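Local coordinates for protein CT_858 (Chlamydia trachomatis, PDB 3DOR) that acts as the secreted chlamydial protease CPAF, probably cleaving other proteins as a serine-type endopeptidase, at residues Ser108-Gly113 and Thr166-Arg171; Asp114-Val119 and Arg148-Arg153; Glu318-Ile323 and Leu353-Asp358; Leu396-Asn401 and Leu409-Tyr414. All blocks are in the same frame, centred on the assembly; numbering follows the deposited sequence.

Contact 1. Residues Ser108-Gly113 and Thr166-Arg171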
loop_
_atom_site.group_PDB
_atom_site.type_symbol
_atom_site.label_atom_id
_atom_site.label_comp_id
_atom_site.label_asym_id
_atom_site.label_seq_id
_atom_site.Cartn_x
_atom_site.Cartn_y
_atom_site.Cartn_z
ATOM N N SER B 108 -37.185 22.317 9.946
ATOM C CA SER B 108 -36.974 22.937 11.243
ATOM C C SER B 108 -36.798 24.457 11.155
ATOM O O SER B 108 -36.835 25.039 10.070
ATOM C CB SER B 108 -35.783 22.297 11.953
ATOM O OG SER B 108 -36.124 21.992 13.298
ATOM N N GLU B 109 -36.610 25.081 12.317
ATOM C CA GLU B 109 -36.465 26.532 12.462
ATOM C C GLU B 109 -35.446 27.285 11.623
ATOM O O GLU B 109 -35.764 28.328 11.057
ATOM C CB GLU B 109 -36.200 26.875 13.925
ATOM C CG GLU B 109 -37.401 26.735 14.822
ATOM C CD GLU B 109 -37.132 27.276 16.209
ATOM O OE1 GLU B 109 -36.703 28.448 16.315
ATOM O OE2 GLU B 109 -37.349 26.532 17.189
ATOM N N ILE B 110 -34.219 26.785 11.576
ATOM C CA ILE B 110 -33.163 27.437 10.814
ATOM C C ILE B 110 -33.465 27.466 9.316
ATOM O O ILE B 110 -33.830 26.451 8.730
ATOM C CB ILE B 110 -31.815 26.732 11.056
ATOM C CG1 ILE B 110 -31.469 26.821 12.547
ATOM C CG2 ILE B 110 -30.716 27.358 10.189
ATOM C CD1 ILE B 110 -30.291 25.971 12.981
ATOM N N ARG B 111 -33.336 28.644 8.712
ATOM C CA ARG B 111 -33.572 28.806 7.276
ATOM C C ARG B 111 -32.286 29.202 6.567
ATOM O O ARG B 111 -31.373 29.773 7.174
ATOM C CB ARG B 111 -34.573 29.927 6.980
ATOM C CG ARG B 111 -35.951 29.830 7.591
ATOM C CD ARG B 111 -36.828 30.906 6.952
ATOM N NE ARG B 111 -37.823 31.441 7.876
ATOM C CZ ARG B 111 -37.642 32.520 8.632
ATOM N NH1 ARG B 111 -36.509 33.202 8.583
ATOM N NH2 ARG B 111 -38.600 32.915 9.446
ATOM N N VAL B 112 -32.223 28.911 5.272
ATOM C CA VAL B 112 -31.074 29.313 4.473
ATOM C C VAL B 112 -31.137 30.834 4.531
ATOM O O VAL B 112 -32.213 31.410 4.388
ATOM C CB VAL B 112 -31.230 28.869 3.000
ATOM C CG1 VAL B 112 -30.262 29.641 2.111
ATOM C CG2 VAL B 112 -31.000 27.379 2.885
ATOM N N GLY B 113 -30.004 31.485 4.750
ATOM C CA GLY B 113 -30.007 32.933 4.816
ATOM C C GLY B 113 -29.835 33.467 6.231
ATOM O O GLY B 113 -29.531 34.649 6.415
ATOM N N THR B 166 -26.880 21.454 21.876
ATOM C CA THR B 166 -26.106 22.681 21.840
ATOM C C THR B 166 -27.018 23.743 21.234
ATOM O O THR B 166 -27.878 23.433 20.414
ATOM C CB THR B 166 -24.819 22.509 20.984
ATOM O OG1 THR B 166 -24.012 23.686 21.095
ATOM C CG2 THR B 166 -25.168 22.257 19.519
ATOM N N THR B 167 -26.842 24.992 21.638
ATOM C CA THR B 167 -27.697 26.047 21.123
ATOM C C THR B 167 -27.019 26.913 20.078
ATOM O O THR B 167 -25.903 27.388 20.271
ATOM C CB THR B 167 -28.202 26.945 22.261
ATOM O OG1 THR B 167 -28.955 26.150 23.182
ATOM C CG2 THR B 167 -29.091 28.052 21.721
ATOM N N LEU B 168 -27.714 27.118 18.967
ATOM C CA LEU B 168 -27.193 27.939 17.888
ATOM C C LEU B 168 -27.954 29.257 17.893
ATOM O O LEU B 168 -29.175 29.268 17.739
ATOM C CB LEU B 168 -27.398 27.238 16.544
ATOM C CG LEU B 168 -26.858 25.812 16.402
ATOM C CD1 LEU B 168 -27.183 25.289 15.013
ATOM C CD2 LEU B 168 -25.360 25.799 16.637
ATOM N N LYS B 169 -27.248 30.363 18.100
ATOM C CA LYS B 169 -27.915 31.653 18.080
ATOM C C LYS B 169 -27.790 32.200 16.663
ATOM O O LYS B 169 -26.687 32.353 16.137
ATOM C CB LYS B 169 -27.282 32.635 19.065
ATOM C CG LYS B 169 -28.074 33.932 19.169
ATOM C CD LYS B 169 -27.426 34.939 20.119
ATOM C CE LYS B 169 -28.299 36.182 20.261
ATOM N NZ LYS B 169 -27.758 37.159 21.251
ATOM N N ILE B 170 -28.926 32.500 16.055
ATOM C CA ILE B 170 -28.948 33.004 14.695
ATOM C C ILE B 170 -29.704 34.323 14.597
ATOM O O ILE B 170 -30.436 34.708 15.514
ATOM C CB ILE B 170 -29.657 32.001 13.786
ATOM C CG1 ILE B 170 -31.121 31.876 14.229
ATOM C CG2 ILE B 170 -28.979 30.640 13.886
ATOM C CD1 ILE B 170 -32.009 31.120 13.276
ATOM N N ARG B 171 -29.512 35.025 13.487
ATOM C CA ARG B 171 -30.250 36.254 13.258
ATOM C C ARG B 171 -30.942 36.136 11.914
ATOM O O ARG B 171 -30.329 35.741 10.927
ATOM C CB ARG B 171 -29.348 37.488 13.252
ATOM C CG ARG B 171 -30.115 38.735 12.794
ATOM C CD ARG B 171 -29.577 40.014 13.392
ATOM N NE ARG B 171 -28.166 40.188 13.097
ATOM C CZ ARG B 171 -27.253 40.477 14.014
ATOM N NH1 ARG B 171 -27.625 40.625 15.285
ATOM N NH2 ARG B 171 -25.974 40.597 13.662
HETATM O O HOH W 1 -29.668 36.996 8.045
#
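I110 is the residue through which the loop 108-113 packs on strand 165-171, touching L168 and I170, two residues apart on that strand. The chain comes to this point through E109, whose carbonyl O is hydrogen-bonded by R172 NH1 just past the strand and whose side chain leans on V180 of the next strand. At I110 the CG1 branch lies anti to the carbonyl carbon (chi1 -61°) and continues extended through chi2 (170°), which carries CD1 across to the strand. There I110 CD1 meets L168 CD1 at 3.8 Å, the two side chains crossing at about a right angle. Further back on the same branch, I110 CG1 lies 4.4 Å from I170 CD1, a looser approach, although the CA atoms of I110 and I170 are the nearest across the contact, at 8.0 Å. All three side chains are buried, and F100 and I103 of strand 98-103 add to the apolar patch around I110. R111 then ties the turn to what follows, its backbone N bonding to D114 OD1. G113 closes the segment at a positive phi of 107°, a conformation that glycine adopts readily. A water donates to both backbones here, 2.9 Å from G113 O and 3.2 Å from R171 O, bridging loop and strand where side chains do not meet. The Gly-Asp pair leading from this loop into strand 115-119, which itself pairs with strand 165-171, fits the PDZ domain to which both segments belong.

Contact 2. Residues Asp114-Val119 and Arg148-Arg153; sequences DELLEV and RTLFSR. With SO4 (sulfate ion), chain M.
The F151 ring has L150 CD1 over one face, 4.3 Å above the plane and offset toward the rim, while L116 CD2 approaches the ring atom F151 CZ obliquely at 4.1 Å. This is the interior of the PDZ domain, where strand 115-119 faces the end of helix 140-150. A second flat group, the R148 guanidinium, points elsewhere: a sulfate, probably from the crystallisation liquor, places O3 over one of its faces. R148 NE also approaches sulfate O4, but at a length too short to trust, and the backbone N of I255 is a further partner of the ion.

The apolar contact turns on one methyl group. L116 has CG anti to its backbone N (chi1 176°), beside the carbonyl carbon, and its CD2 meets L150 CD1 at 4.0 Å, tip to tip. That same CD2 is the atom that reaches F151, whose side chain comes from the opposite direction, so a single methyl of L116 meets both buried residues. F100 and V124 pack against L116 as well. Just beyond, L117 and E118 both face K169, a classic beta bulge in the strand.

The R153 guanidinium folds back on the carbonyls of the helix end. R153 NH2 donates to L150 O at 2.9 Å, with that oxygen tilted 32° from the guanidinium plane. T149 O is gripped twice, from opposite faces of its plane: by S152 N at 3.1 Å and by R153 NE, which lies 2.8 Å from T149 O with that oxygen almost exactly in the guanidinium plane.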
loop_
_atom_site.group_PDB
_atom_site.type_symbol
_atom_site.label_atom_id
_atom_site.label_comp_id
_atom_site.label_asym_id
_atom_site.label_seq_id
_atom_site.Cartn_x
_atom_site.Cartn_y
_atom_site.Cartn_z
ATOM N N ASP B 114 -30.055 32.606 7.224
ATOM C CA ASP B 114 -29.900 32.975 8.632
ATOM C C ASP B 114 -28.425 33.210 8.886
ATOM O O ASP B 114 -27.569 32.551 8.278
ATOM C CB ASP B 114 -30.340 31.835 9.554
ATOM C CG ASP B 114 -31.834 31.636 9.586
ATOM O OD1 ASP B 114 -32.262 30.562 10.069
ATOM O OD2 ASP B 114 -32.575 32.538 9.141
ATOM N N GLU B 115 -28.121 34.131 9.792
ATOM C CA GLU B 115 -26.736 34.402 10.132
ATOM C C GLU B 115 -26.451 33.646 11.419
ATOM O O GLU B 115 -27.246 33.703 12.363
ATOM C CB GLU B 115 -26.495 35.898 10.363
ATOM C CG GLU B 115 -25.014 36.220 10.529
ATOM C CD GLU B 115 -24.735 37.634 11.028
ATOM O OE1 GLU B 115 -25.646 38.489 10.992
ATOM O OE2 GLU B 115 -23.588 37.890 11.451
ATOM N N LEU B 116 -25.334 32.923 11.454
ATOM C CA LEU B 116 -24.957 32.184 12.646
ATOM C C LEU B 116 -24.207 33.159 13.542
ATOM O O LEU B 116 -23.199 33.742 13.134
ATOM C CB LEU B 116 -24.049 31.001 12.298
ATOM C CG LEU B 116 -23.510 30.210 13.496
ATOM C CD1 LEU B 116 -24.673 29.741 14.366
ATOM C CD2 LEU B 116 -22.692 29.017 13.011
ATOM N N LEU B 117 -24.702 33.338 14.762
ATOM C CA LEU B 117 -24.071 34.263 15.694
ATOM C C LEU B 117 -23.231 33.593 16.776
ATOM O O LEU B 117 -22.062 33.936 16.965
ATOM C CB LEU B 117 -25.134 35.146 16.355
ATOM C CG LEU B 117 -25.891 36.086 15.407
ATOM C CD1 LEU B 117 -26.948 36.852 16.193
ATOM C CD2 LEU B 117 -24.911 37.057 14.737
ATOM N N GLU B 118 -23.823 32.635 17.477
ATOM C CA GLU B 118 -23.127 31.971 18.566
ATOM C C GLU B 118 -23.391 30.472 18.620
ATOM O O GLU B 118 -24.306 29.954 17.978
ATOM C CB GLU B 118 -23.552 32.588 19.913
ATOM C CG GLU B 118 -23.760 34.112 19.900
ATOM C CD GLU B 118 -24.295 34.665 21.232
ATOM O OE1 GLU B 118 -25.160 34.006 21.853
ATOM O OE2 GLU B 118 -23.863 35.769 21.650
ATOM N N VAL B 119 -22.567 29.792 19.407
ATOM C CA VAL B 119 -22.683 28.361 19.638
ATOM C C VAL B 119 -22.490 28.205 21.148
ATOM O O VAL B 119 -21.372 28.316 21.654
ATOM C CB VAL B 119 -21.597 27.571 18.878
ATOM C CG1 VAL B 119 -21.760 26.080 19.132
ATOM C CG2 VAL B 119 -21.692 27.864 17.383
ATOM N N ARG B 148 -15.094 23.760 8.014
ATOM C CA ARG B 148 -15.479 22.410 7.598
ATOM C C ARG B 148 -15.744 21.532 8.806
ATOM O O ARG B 148 -16.623 20.666 8.778
ATOM C CB ARG B 148 -14.370 21.731 6.782
ATOM C CG ARG B 148 -14.153 22.227 5.363
ATOM C CD ARG B 148 -13.279 21.222 4.611
ATOM N NE ARG B 148 -13.909 19.902 4.607
ATOM C CZ ARG B 148 -13.378 18.801 4.083
ATOM N NH1 ARG B 148 -12.183 18.844 3.509
ATOM N NH2 ARG B 148 -14.049 17.656 4.120
ATOM N N THR B 149 -14.971 21.748 9.866
ATOM C CA THR B 149 -15.111 20.945 11.073
ATOM C C THR B 149 -16.082 21.502 12.122
ATOM O O THR B 149 -16.387 20.826 13.110
ATOM C CB THR B 149 -13.731 20.726 11.729
ATOM O OG1 THR B 149 -13.245 21.967 12.249
ATOM C CG2 THR B 149 -12.732 20.202 10.693
ATOM N N LEU B 150 -16.574 22.719 11.910
ATOM C CA LEU B 150 -17.501 23.332 12.862
ATOM C C LEU B 150 -18.639 22.362 13.199
ATOM O O LEU B 150 -18.929 22.117 14.366
ATOM C CB LEU B 150 -18.081 24.631 12.287
ATOM C CG LEU B 150 -18.581 25.696 13.276
ATOM C CD1 LEU B 150 -19.503 26.662 12.549
ATOM C CD2 LEU B 150 -19.322 25.061 14.417
ATOM N N PHE B 151 -19.275 21.796 12.179
ATOM C CA PHE B 151 -20.370 20.859 12.412
ATOM C C PHE B 151 -20.011 19.400 12.132
ATOM O O PHE B 151 -20.892 18.561 11.950
ATOM C CB PHE B 151 -21.586 21.265 11.577
ATOM C CG PHE B 151 -22.215 22.562 12.012
ATOM C CD1 PHE B 151 -22.671 23.475 11.073
ATOM C CD2 PHE B 151 -22.376 22.860 13.360
ATOM C CE1 PHE B 151 -23.281 24.669 11.470
ATOM C CE2 PHE B 151 -22.985 24.053 13.768
ATOM C CZ PHE B 151 -23.438 24.955 12.819
ATOM N N SER B 152 -18.721 19.086 12.119
ATOM C CA SER B 152 -18.291 17.712 11.860
ATOM C C SER B 152 -17.015 17.403 12.636
ATOM O O SER B 152 -15.918 17.780 12.220
ATOM C CB SER B 152 -18.061 17.515 10.352
ATOM O OG SER B 152 -17.856 16.151 10.048
ATOM N N ARG B 153 -17.167 16.727 13.775
ATOM C CA ARG B 153 -16.034 16.379 14.631
ATOM C C ARG B 153 -15.776 14.884 14.516
ATOM O O ARG B 153 -16.695 14.077 14.640
ATOM C CB ARG B 153 -16.337 16.748 16.083
ATOM C CG ARG B 153 -16.846 18.166 16.265
ATOM C CD ARG B 153 -15.805 19.205 15.882
ATOM N NE ARG B 153 -16.405 20.533 15.853
ATOM C CZ ARG B 153 -16.756 21.231 16.931
ATOM N NH1 ARG B 153 -16.549 20.743 18.145
ATOM N NH2 ARG B 153 -17.370 22.398 16.791
HETATM S S SO4 M . -16.823 19.050 2.818
HETATM O O1 SO4 M . -18.321 19.197 2.812
HETATM O O2 SO4 M . -16.485 17.597 2.889
HETATM O O3 SO4 M . -16.216 19.618 1.575
HETATM O O4 SO4 M . -16.310 19.803 4.016
#

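Contact 3. Residues Glu318-Ile323 and Leu353-Asp358; sequences EEFAKI and LSMLTD
F320 and A321, on helix 316-330, pack against M355 and L356, which follow helix 346-354. The first of these helices forms the crossover of a beta-alpha-beta unit, joining the parallel neighbours 290-297 and 333-337 in the mixed sheet of the S41 peptidase region, consistent with the ClpP/crotonase type of fold.

The sulfur-aromatic contact is edge-on. M355 SD lies 5.4 Å from the centroid of the F320 ring and 83° off its normal, which places the sulfur beside the rim and makes this a Met-aromatic pair at the ring edge.

Backbone bonds fix the turn that presents these side chains. L356 N binds L353 O at 2.9 Å, and M355 is further held by a backbone bond with Y453.

Carbon contacts fill in around the sulfur. The methionine chain bends at its last torsion (chi3 -104°), bringing its methyl to the ring: M355 CE approaches F320 CD2 obliquely, at 3.8 Å. L356 CD1 comes near the ring plane instead, 4.4 Å from F320 CZ, so two consecutive residues reach different atoms of the ring. L356 also packs on F472, which brings helix 468-478 into the same buried layer.

The tightest approach is the packing of sulfur on alanine, seated on the helix surface with M355 SD 3.6 Å from A321 CB and 3.7 Å from A321 CA.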
loop_
_atom_site.group_PDB
_atom_site.type_symbol
_atom_site.label_atom_id
_atom_site.label_comp_id
_atom_site.label_asym_id
_atom_site.label_seq_id
_atom_site.Cartn_x
_atom_site.Cartn_y
_atom_site.Cartn_z
ATOM N N GLU B 318 -11.364 11.214 -21.697
ATOM C CA GLU B 318 -11.941 11.082 -23.036
ATOM C C GLU B 318 -13.213 11.923 -23.136
ATOM O O GLU B 318 -13.480 12.550 -24.166
ATOM C CB GLU B 318 -12.240 9.612 -23.358
ATOM C CG GLU B 318 -11.039 8.917 -23.987
ATOM C CD GLU B 318 -11.186 7.416 -24.077
ATOM O OE1 GLU B 318 -12.290 6.936 -24.407
ATOM O OE2 GLU B 318 -10.183 6.714 -23.830
ATOM N N GLU B 319 -13.996 11.950 -22.064
ATOM C CA GLU B 319 -15.202 12.759 -22.075
ATOM C C GLU B 319 -14.802 14.237 -22.077
ATOM O O GLU B 319 -15.411 15.054 -22.772
ATOM C CB GLU B 319 -16.078 12.482 -20.853
ATOM C CG GLU B 319 -17.333 13.363 -20.854
ATOM C CD GLU B 319 -18.134 13.265 -19.577
ATOM O OE1 GLU B 319 -18.411 12.126 -19.145
ATOM O OE2 GLU B 319 -18.499 14.325 -19.009
ATOM N N PHE B 320 -13.776 14.569 -21.292
ATOM C CA PHE B 320 -13.283 15.943 -21.199
ATOM C C PHE B 320 -12.893 16.394 -22.607
ATOM O O PHE B 320 -13.236 17.500 -23.040
ATOM C CB PHE B 320 -12.063 15.998 -20.268
ATOM C CG PHE B 320 -11.571 17.397 -19.971
ATOM C CD1 PHE B 320 -12.031 18.086 -18.857
ATOM C CD2 PHE B 320 -10.633 18.009 -20.789
ATOM C CE1 PHE B 320 -11.558 19.370 -18.556
ATOM C CE2 PHE B 320 -10.154 19.295 -20.495
ATOM C CZ PHE B 320 -10.621 19.971 -19.375
ATOM N N ALA B 321 -12.180 15.524 -23.317
ATOM C CA ALA B 321 -11.753 15.823 -24.678
ATOM C C ALA B 321 -12.977 16.086 -25.557
ATOM O O ALA B 321 -12.973 17.008 -26.363
ATOM C CB ALA B 321 -10.927 14.658 -25.248
ATOM N N LYS B 322 -14.026 15.281 -25.401
ATOM C CA LYS B 322 -15.245 15.468 -26.196
ATOM C C LYS B 322 -15.865 16.852 -25.950
ATOM O O LYS B 322 -16.298 17.540 -26.878
ATOM C CB LYS B 322 -16.297 14.413 -25.834
ATOM C CG LYS B 322 -15.905 12.962 -26.056
ATOM C CD LYS B 322 -16.134 12.539 -27.491
ATOM C CE LYS B 322 -15.944 11.033 -27.658
ATOM N NZ LYS B 322 -16.928 10.272 -26.847
ATOM N N ILE B 323 -15.926 17.245 -24.685
ATOM C CA ILE B 323 -16.505 18.532 -24.325
ATOM C C ILE B 323 -15.702 19.692 -24.908
ATOM O O ILE B 323 -16.272 20.631 -25.468
ATOM C CB ILE B 323 -16.603 18.672 -22.789
ATOM C CG1 ILE B 323 -17.490 17.553 -22.234
ATOM C CG2 ILE B 323 -17.179 20.027 -22.422
ATOM C CD1 ILE B 323 -17.326 17.298 -20.728
ATOM N N LEU B 353 -4.703 20.133 -18.870
ATOM C CA LEU B 353 -4.033 21.349 -19.320
ATOM C C LEU B 353 -3.641 21.232 -20.801
ATOM O O LEU B 353 -3.746 22.202 -21.559
ATOM C CB LEU B 353 -2.780 21.614 -18.475
ATOM C CG LEU B 353 -3.040 22.142 -17.053
ATOM C CD1 LEU B 353 -1.809 21.972 -16.196
ATOM C CD2 LEU B 353 -3.439 23.613 -17.112
ATOM N N SER B 354 -3.198 20.043 -21.213
ATOM C CA SER B 354 -2.781 19.832 -22.599
ATOM C C SER B 354 -3.911 20.087 -23.599
ATOM O O SER B 354 -3.657 20.375 -24.764
ATOM C CB SER B 354 -2.223 18.410 -22.798
ATOM O OG SER B 354 -3.265 17.469 -22.960
ATOM N N MET B 355 -5.157 20.013 -23.149
ATOM C CA MET B 355 -6.268 20.245 -24.055
ATOM C C MET B 355 -6.803 21.673 -24.002
ATOM O O MET B 355 -7.746 22.023 -24.724
ATOM C CB MET B 355 -7.385 19.246 -23.765
ATOM C CG MET B 355 -6.973 17.798 -24.041
ATOM S SD MET B 355 -8.302 16.608 -23.753
ATOM C CE MET B 355 -7.825 15.903 -22.227
ATOM N N LEU B 356 -6.187 22.504 -23.167
ATOM C CA LEU B 356 -6.635 23.882 -23.032
ATOM C C LEU B 356 -5.640 24.889 -23.577
ATOM O O LEU B 356 -5.655 26.057 -23.187
ATOM C CB LEU B 356 -6.908 24.190 -21.572
ATOM C CG LEU B 356 -7.985 23.319 -20.926
ATOM C CD1 LEU B 356 -7.970 23.537 -19.418
ATOM C CD2 LEU B 356 -9.338 23.662 -21.525
ATOM N N THR B 357 -4.768 24.437 -24.472
ATOM C CA THR B 357 -3.773 25.326 -25.054
ATOM C C THR B 357 -3.306 24.837 -26.417
ATOM O O THR B 357 -3.416 23.650 -26.727
ATOM C CB THR B 357 -2.542 25.448 -24.144
ATOM O OG1 THR B 357 -1.609 26.361 -24.734
ATOM C CG2 THR B 357 -1.870 24.086 -23.964
ATOM N N ASP B 358 -2.798 25.762 -27.230
ATOM C CA ASP B 358 -2.274 25.428 -28.552
ATOM C C ASP B 358 -0.771 25.715 -28.575
ATOM O O ASP B 358 -0.109 25.571 -29.605
ATOM C CB ASP B 358 -2.998 26.229 -29.648
ATOM C CG ASP B 358 -2.831 27.738 -29.498
ATOM O OD1 ASP B 358 -2.348 28.197 -28.443
ATOM O OD2 ASP B 358 -3.202 28.470 -30.439
#

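Contact 4. Residues Leu396-Asn401 and Leu409-Tyr414; sequences LALGDN and LQVAEY
L398 carries this contact from the last turn of helix 391-398, reaching across to V411 and A412 on helix 409-428. Its CB points toward that helix but stays well short of it, 5.8 Å from V411 CG1. CG stands anti to the carbonyl carbon (chi1 -59°) and remains a spacer, 5.5 Å from V411 CG1. At the branch the two methyls part company: chi2 of 164° sends CD1 outward along the line of the chain, whereas CD2 turns aside, 6.0 Å from V411 CG1. All the touching is therefore done by CD1. It lies 4.2 Å from V411 CG1 and, on its other partner, meets backbone as well as side chain, with L398 CD1 4.3 Å from A412 CA and 4.5 Å from A412 CB. These are loose van der Waals distances between apolar groups. Directly after L398 the chain leaves the helix at G399, whose phi is positive. The short strands 401-402 and 405-406 then lead into helix 409-428, which packs back on helix 391-398 also through A412 against S394. W381 and L384 of helix 372-384 lie against L398 and A397, respectively, making a three-helix cluster, while F442 packs on V411.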
loop_
_atom_site.group_PDB
_atom_site.type_symbol
_atom_site.label_atom_id
_atom_site.label_comp_id
_atom_site.label_asym_id
_atom_site.label_seq_id
_atom_site.Cartn_x
_atom_site.Cartn_y
_atom_site.Cartn_z
ATOM N N LEU B 396 4.858 2.095 -26.602
ATOM C CA LEU B 396 4.912 0.695 -26.191
ATOM C C LEU B 396 5.364 0.565 -24.735
ATOM O O LEU B 396 4.813 -0.224 -23.961
ATOM C CB LEU B 396 5.864 -0.096 -27.094
ATOM C CG LEU B 396 6.134 -1.542 -26.661
ATOM C CD1 LEU B 396 4.814 -2.272 -26.429
ATOM C CD2 LEU B 396 6.959 -2.256 -27.725
ATOM N N ALA B 397 6.366 1.346 -24.359
ATOM C CA ALA B 397 6.888 1.294 -23.002
ATOM C C ALA B 397 5.999 1.965 -21.947
ATOM O O ALA B 397 5.874 1.476 -20.820
ATOM C CB ALA B 397 8.284 1.923 -22.972
ATOM N N LEU B 398 5.367 3.069 -22.326
ATOM C CA LEU B 398 4.551 3.838 -21.394
ATOM C C LEU B 398 3.043 3.774 -21.587
ATOM O O LEU B 398 2.285 4.074 -20.663
ATOM C CB LEU B 398 5.006 5.297 -21.455
ATOM C CG LEU B 398 6.474 5.494 -21.094
ATOM C CD1 LEU B 398 6.967 6.867 -21.535
ATOM C CD2 LEU B 398 6.629 5.307 -19.598
ATOM N N GLY B 399 2.612 3.373 -22.779
ATOM C CA GLY B 399 1.190 3.320 -23.080
ATOM C C GLY B 399 0.919 4.506 -23.989
ATOM O O GLY B 399 1.770 5.391 -24.099
ATOM N N ASP B 400 -0.238 4.540 -24.645
ATOM C CA ASP B 400 -0.547 5.650 -25.541
ATOM C C ASP B 400 -0.672 6.970 -24.787
ATOM O O ASP B 400 -0.464 8.037 -25.359
ATOM C CB ASP B 400 -1.831 5.375 -26.331
ATOM C CG ASP B 400 -1.667 4.241 -27.351
ATOM O OD1 ASP B 400 -0.526 3.981 -27.793
ATOM O OD2 ASP B 400 -2.690 3.625 -27.722
ATOM N N ASN B 401 -1.019 6.902 -23.508
ATOM C CA ASN B 401 -1.124 8.107 -22.701
ATOM C C ASN B 401 -0.985 7.754 -21.236
ATOM O O ASN B 401 -1.257 6.624 -20.832
ATOM C CB ASN B 401 -2.465 8.813 -22.928
ATOM C CG ASN B 401 -3.642 7.998 -22.437
ATOM O OD1 ASN B 401 -4.420 7.476 -23.234
ATOM N ND2 ASN B 401 -3.773 7.872 -21.117
ATOM N N LEU B 409 8.046 10.797 -27.619
ATOM C CA LEU B 409 9.454 10.494 -27.419
ATOM C C LEU B 409 9.879 11.595 -26.436
ATOM O O LEU B 409 10.712 11.386 -25.555
ATOM C CB LEU B 409 10.235 10.650 -28.729
ATOM C CG LEU B 409 11.332 9.632 -29.081
ATOM C CD1 LEU B 409 12.311 10.303 -30.033
ATOM C CD2 LEU B 409 12.062 9.136 -27.837
ATOM N N GLN B 410 9.281 12.771 -26.606
ATOM C CA GLN B 410 9.554 13.920 -25.747
ATOM C C GLN B 410 9.263 13.540 -24.302
ATOM O O GLN B 410 10.008 13.888 -23.387
ATOM C CB GLN B 410 8.679 15.111 -26.158
ATOM C CG GLN B 410 8.793 16.329 -25.235
ATOM C CD GLN B 410 10.238 16.772 -25.005
ATOM O OE1 GLN B 410 11.009 16.105 -24.301
ATOM N NE2 GLN B 410 10.612 17.898 -25.603
ATOM N N VAL B 411 8.172 12.811 -24.112
ATOM C CA VAL B 411 7.777 12.362 -22.791
ATOM C C VAL B 411 8.808 11.369 -22.265
ATOM O O VAL B 411 9.239 11.471 -21.110
ATOM C CB VAL B 411 6.366 11.725 -22.833
ATOM C CG1 VAL B 411 6.066 11.003 -21.534
ATOM C CG2 VAL B 411 5.324 12.821 -23.080
ATOM N N ALA B 412 9.216 10.426 -23.110
ATOM C CA ALA B 412 10.213 9.435 -22.711
ATOM C C ALA B 412 11.503 10.151 -22.326
ATOM O O ALA B 412 12.117 9.828 -21.316
ATOM C CB ALA B 412 10.473 8.442 -23.850
ATOM N N GLU B 413 11.900 11.138 -23.124
ATOM C CA GLU B 413 13.110 11.893 -22.841
ATOM C C GLU B 413 12.995 12.675 -21.536
ATOM O O GLU B 413 13.981 12.826 -20.819
ATOM C CB GLU B 413 13.432 12.842 -23.997
ATOM C CG GLU B 413 13.874 12.120 -25.267
ATOM C CD GLU B 413 15.040 11.172 -25.011
ATOM O OE1 GLU B 413 16.015 11.601 -24.359
ATOM O OE2 GLU B 413 14.990 10.002 -25.455
ATOM N N TYR B 414 11.799 13.175 -21.230
ATOM C CA TYR B 414 11.595 13.911 -19.984
ATOM C C TYR B 414 11.794 12.962 -18.813
ATOM O O TYR B 414 12.463 13.301 -17.838
ATOM C CB TYR B 414 10.177 14.493 -19.903
ATOM C CG TYR B 414 9.977 15.819 -20.599
ATOM C CD1 TYR B 414 8.722 16.168 -21.095
ATOM C CD2 TYR B 414 11.018 16.746 -20.725
ATOM C CE1 TYR B 414 8.499 17.400 -21.693
ATOM C CE2 TYR B 414 10.804 17.987 -21.326
ATOM C CZ TYR B 414 9.535 18.306 -21.806
ATOM O OH TYR B 414 9.280 19.529 -22.391
#

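Overall arrangement
All four contacts are apolar at their centre. The touching residues of contacts 1 and 2 are all buried, whereas contacts 3 and 4 each include one partly exposed residue, A321 and L398. Contacts 1 and 2 belong to one PDZ sheet, with centres about 10 Å apart, and their strands pair directly: K169 N lies 3.0 Å from E118 O. Contacts 3 and 4 both fall in the S41 region, centres about 19 Å apart, without touching; contacts 2 and 3 lie on opposite sides of the chain's centre. Chemistry follows place: a bridging water supplements contact 1, arginine-carbonyl bonds flank contact 2, sulfur enters the helix packing of contact 3, and contact 4 relies on aliphatic carbon.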